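Local coordinates for protein annexin B22 (Schistosoma mansoni, PDB 4MDU) that binds acidic phospholipid membranes in a calcium-dependent manner, aggregates liposomes when calcium is present, and probably promotes membrane fusion, at residues Arg27-Pro32 with Ile322-Ile327; Ser338-Val343 with Val357-Ile362. One frame throughout, in Å; residues are numbered along the deposited sequence.

Interaction 1 of 2, residues Arg27-Pro32 with Ile322-Ile327; sequences RPTIKP and IDLQDI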
# COMPACT_ATOMS: atom_id res chain seq x y z
N ARG B 27 16.68 22.37 -8.97
CA ARG B 27 16.47 23.69 -8.41
C ARG B 27 15.72 23.60 -7.10
O ARG B 27 14.60 23.08 -7.05
CB ARG B 27 15.69 24.58 -9.40
CG ARG B 27 16.36 24.70 -10.76
CD ARG B 27 15.34 24.62 -11.88
NE ARG B 27 14.58 25.85 -11.98
CZ ARG B 27 13.27 25.90 -12.20
NH1 ARG B 27 12.56 24.79 -12.34
NH2 ARG B 27 12.67 27.07 -12.27
N PRO B 28 16.34 24.11 -6.02
CA PRO B 28 15.71 24.13 -4.70
C PRO B 28 14.93 25.42 -4.46
O PRO B 28 15.15 26.40 -5.18
CB PRO B 28 16.91 24.07 -3.75
CG PRO B 28 17.98 24.80 -4.50
CD PRO B 28 17.74 24.57 -5.97
N THR B 29 14.05 25.44 -3.46
CA THR B 29 13.43 26.71 -3.07
C THR B 29 14.23 27.40 -1.96
O THR B 29 14.01 28.58 -1.67
CB THR B 29 11.99 26.53 -2.59
OG1 THR B 29 11.98 25.60 -1.50
CG2 THR B 29 11.11 26.01 -3.73
N ILE B 30 15.14 26.67 -1.32
CA ILE B 30 16.00 27.27 -0.31
C ILE B 30 17.48 27.00 -0.57
O ILE B 30 17.92 25.85 -0.62
CB ILE B 30 15.63 26.86 1.15
CG1 ILE B 30 14.19 27.29 1.50
CG2 ILE B 30 16.64 27.50 2.15
CD1 ILE B 30 13.60 26.60 2.80
N LYS B 31 18.24 28.08 -0.73
CA LYS B 31 19.67 28.01 -1.01
C LYS B 31 20.40 28.66 0.15
O LYS B 31 19.87 29.60 0.75
CB LYS B 31 20.00 28.78 -2.29
CG LYS B 31 19.56 28.12 -3.60
CD LYS B 31 19.45 29.15 -4.73
CE LYS B 31 20.61 29.06 -5.71
NZ LYS B 31 20.51 27.88 -6.61
N PRO B 32 21.62 28.20 0.44
CA PRO B 32 22.44 28.87 1.45
C PRO B 32 22.51 30.37 1.17
O PRO B 32 22.73 30.78 0.03
CB PRO B 32 23.82 28.23 1.28
CG PRO B 32 23.77 27.53 -0.05
CD PRO B 32 22.35 27.10 -0.21
N ILE B 322 16.83 20.93 -1.92
CA ILE B 322 17.37 20.09 -2.99
C ILE B 322 16.74 20.35 -4.35
O ILE B 322 17.39 20.86 -5.26
CB ILE B 322 17.25 18.58 -2.66
CG1 ILE B 322 17.91 18.30 -1.29
CG2 ILE B 322 17.93 17.74 -3.76
CD1 ILE B 322 17.60 16.93 -0.75
N ASP B 323 15.46 20.03 -4.49
CA ASP B 323 14.88 20.04 -5.82
C ASP B 323 13.40 20.45 -5.82
O ASP B 323 12.68 20.17 -6.76
CB ASP B 323 15.02 18.64 -6.43
CG ASP B 323 14.62 17.55 -5.46
OD1 ASP B 323 14.04 17.89 -4.39
OD2 ASP B 323 14.90 16.37 -5.75
N LEU B 324 12.96 21.09 -4.74
CA LEU B 324 11.54 21.39 -4.60
C LEU B 324 10.95 22.23 -5.77
O LEU B 324 9.87 21.94 -6.23
CB LEU B 324 11.24 22.01 -3.22
CG LEU B 324 9.76 22.38 -3.02
CD1 LEU B 324 8.85 21.15 -3.22
CD2 LEU B 324 9.55 22.99 -1.64
N GLN B 325 11.66 23.23 -6.25
CA GLN B 325 11.17 24.00 -7.39
C GLN B 325 10.84 23.11 -8.59
O GLN B 325 9.81 23.30 -9.24
CB GLN B 325 12.13 25.10 -7.80
CG GLN B 325 11.55 26.03 -8.86
CD GLN B 325 10.38 26.84 -8.35
OE1 GLN B 325 9.31 26.88 -8.97
NE2 GLN B 325 10.57 27.49 -7.20
N ASP B 326 11.70 22.15 -8.89
CA ASP B 326 11.46 21.27 -10.01
C ASP B 326 10.26 20.38 -9.73
O ASP B 326 9.51 20.03 -10.64
CB ASP B 326 12.70 20.43 -10.33
CG ASP B 326 13.82 21.26 -10.91
OD1 ASP B 326 14.98 21.13 -10.47
OD2 ASP B 326 13.53 22.09 -11.80
N ILE B 327 10.09 20.03 -8.47
CA ILE B 327 8.95 19.24 -8.05
C ILE B 327 7.66 20.06 -8.17
O ILE B 327 6.60 19.54 -8.51
CB ILE B 327 9.13 18.77 -6.59
CG1 ILE B 327 10.28 17.75 -6.50
CG2 ILE B 327 7.83 18.21 -6.02
CD1 ILE B 327 10.83 17.58 -5.10
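R27 and D326 are joined by two hydrogen bonds, one from the backbone and one from the side chain. The amide N of R27 gives a short bond of 2.6 Å to OD1 of D326, reaching that oxygen from above the carboxylate plane, 38° out of it. NH1 of R27 donates to OD2 of D326 over 2.9 Å, a nearly straight salt bridge (165° at the hydrogen) that meets the oxygen on its anti side, tilted 35° out of the carboxylate plane, and lies close to the guanidinium plane. Bends at chi2 and chi3 curl the R27 chain back over the helix start and bring NH1 to the carboxylate. NH1 also serves D329 one turn on, so two acids probably share the charge. A CA-H...O contact of 3.3 Å runs from CA of D323 to O of R27.

The remainder is apolar and van der Waals packing. CG of Q325 lies over one guanidinium face of R27, offset toward its rim. The P28 ring rests on the I322 backbone, CB being 3.6 Å from O of I322. T29 lays CG2 beside CG of L324 at 3.9 Å, while its OG1 turns to O of L358.

D323, paired with R290 and R319, is the N-cap residue of helix 324-335. The loop before helix 38-48 lies across its first turn in annexin repeat 4, beside helices 290-301 and 311-320.

Interaction 2 of 2, residues Ser338-Val343 with Val357-Ile362; sequences SLLNAV and VLMGEI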
# COMPACT_ATOMS: atom_id res chain seq x y z
N SER B 338 -1.35 24.45 -8.90
CA SER B 338 -0.08 24.67 -8.23
C SER B 338 0.01 23.87 -6.93
O SER B 338 -1.00 23.65 -6.25
CB SER B 338 0.11 26.16 -7.91
OG SER B 338 -0.69 26.54 -6.80
N LEU B 339 1.22 23.45 -6.58
CA LEU B 339 1.47 22.80 -5.30
C LEU B 339 1.16 23.77 -4.17
O LEU B 339 0.58 23.40 -3.14
CB LEU B 339 2.93 22.35 -5.21
CG LEU B 339 3.33 21.71 -3.87
CD1 LEU B 339 2.51 20.44 -3.59
CD2 LEU B 339 4.83 21.37 -3.86
N LEU B 340 1.59 25.02 -4.36
CA LEU B 340 1.21 26.11 -3.47
C LEU B 340 -0.29 26.07 -3.17
O LEU B 340 -0.69 26.00 -2.00
CB LEU B 340 1.57 27.46 -4.10
CG LEU B 340 1.23 28.65 -3.19
CD1 LEU B 340 2.08 28.63 -1.94
CD2 LEU B 340 1.41 29.96 -3.94
N ASN B 341 -1.13 26.11 -4.20
CA ASN B 341 -2.57 26.15 -3.95
C ASN B 341 -3.10 24.85 -3.35
O ASN B 341 -4.05 24.88 -2.58
CB ASN B 341 -3.38 26.52 -5.21
CG ASN B 341 -3.26 27.99 -5.57
OD1 ASN B 341 -3.14 28.87 -4.71
ND2 ASN B 341 -3.29 28.28 -6.87
N ALA B 342 -2.51 23.71 -3.70
CA ALA B 342 -2.98 22.45 -3.12
C ALA B 342 -2.67 22.45 -1.63
O ALA B 342 -3.46 22.00 -0.81
CB ALA B 342 -2.34 21.26 -3.80
N VAL B 343 -1.51 23.00 -1.29
CA VAL B 343 -1.05 23.00 0.09
C VAL B 343 -1.92 23.93 0.92
O VAL B 343 -2.31 23.60 2.05
CB VAL B 343 0.45 23.38 0.18
CG1 VAL B 343 0.85 23.68 1.64
CG2 VAL B 343 1.31 22.25 -0.40
N VAL B 357 6.00 29.32 2.94
CA VAL B 357 7.25 30.04 2.93
C VAL B 357 8.40 29.12 2.51
O VAL B 357 9.29 29.52 1.78
CB VAL B 357 7.52 30.67 4.30
CG1 VAL B 357 8.97 31.17 4.42
CG2 VAL B 357 6.54 31.80 4.52
N LEU B 358 8.35 27.87 2.95
CA LEU B 358 9.32 26.88 2.50
C LEU B 358 9.38 26.84 0.97
O LEU B 358 10.46 26.73 0.40
CB LEU B 358 9.00 25.49 3.07
CG LEU B 358 9.23 25.25 4.56
CD1 LEU B 358 8.67 23.89 4.95
CD2 LEU B 358 10.72 25.33 4.91
N MET B 359 8.23 26.93 0.30
CA MET B 359 8.20 26.86 -1.16
C MET B 359 8.59 28.18 -1.82
O MET B 359 8.74 28.26 -3.04
CB MET B 359 6.81 26.44 -1.65
CG MET B 359 6.44 24.98 -1.39
SD MET B 359 4.70 24.64 -1.80
CE MET B 359 3.86 25.41 -0.42
N GLY B 360 8.73 29.22 -1.00
CA GLY B 360 9.14 30.52 -1.51
C GLY B 360 8.12 31.65 -1.41
O GLY B 360 8.45 32.82 -1.66
N GLU B 361 6.88 31.33 -1.05
CA GLU B 361 5.87 32.38 -0.97
C GLU B 361 5.93 33.12 0.36
O GLU B 361 5.18 32.81 1.28
CB GLU B 361 4.45 31.86 -1.22
CG GLU B 361 3.43 33.02 -1.38
CD GLU B 361 2.01 32.64 -1.01
OE1 GLU B 361 1.82 31.96 0.03
OE2 GLU B 361 1.09 33.05 -1.74
N ILE B 362 6.81 34.11 0.46
CA ILE B 362 6.96 34.91 1.67
C ILE B 362 5.89 36.00 1.77
O ILE B 362 5.70 36.77 0.83
CB ILE B 362 8.34 35.61 1.71
CG1 ILE B 362 9.47 34.61 1.98
CG2 ILE B 362 8.35 36.69 2.80
CD1 ILE B 362 9.26 33.26 1.34
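M359 meets three side chains of helix 339-346 with its thioether end. Its SD rests 3.8 Å from CG of L339, with CD2 of the same leucine almost as near, and the two side chains cross at about a right angle. The chain runs straight through CG (chi2 173°) and bends only at chi3, -75°, which swings the methyl CE away from L339 into the angle between L340 and V343. There CE lies 4.0 Å from CD1 of L340 and 4.0 Å from CB of V343; the valine and the methionine reach toward each other tip to tip. The methionine's contacts are apolar; no hydrogen bond links the segments.

Helix 339-346 and helix 349-358 follow each other within the fourth annexin repeat, and the contact lies near the C-terminal end of the second helix, where the chain leaves it. M328 and Y331 of helix 324-335 close over L339, and L324 of that helix touches M359.

G360 has positive phi, 115°, and ends the helix in a Schellman motif; its N bonds to O of V357 at 2.9 Å. The turn redirects the chain so that E361, the centre of an inverse gamma turn, also faces the first helix. Its CG stands anti to the backbone N and the chain beyond is extended, which lays the carboxylate across the branched end of L340: OE2 is 3.8 Å from CD2, and OE1 comes 3.9 Å from CD1. This is contact with methyls alone; the charge is matched by K344 at OE2 and R353 at OE1, which probably hold the carboxylate in this orientation.

Interactions 1 and 2, their centres 12 Å apart, touch directly. OG1 of T29 is 2.7 Å from O of L358, a probable hydrogen bond that ties the N-terminal loop to the C-terminal part of helix 349-358. Apolar packing adds CD2 of L324, 3.7 Å from CG of M359, and CD1 of I30, 3.8 Å from CD2 of L358. Thus L324, which packs on T29 in interaction 1, also touches the M359 that carries interaction 2. Interaction 2 is nearer to residues of the repeat-4 calcium sites, calcium-free here: the V343 side chain is about 4 Å from that of M302 and about 6 Å from that of D346, against about 10 Å between those of L324 and M302.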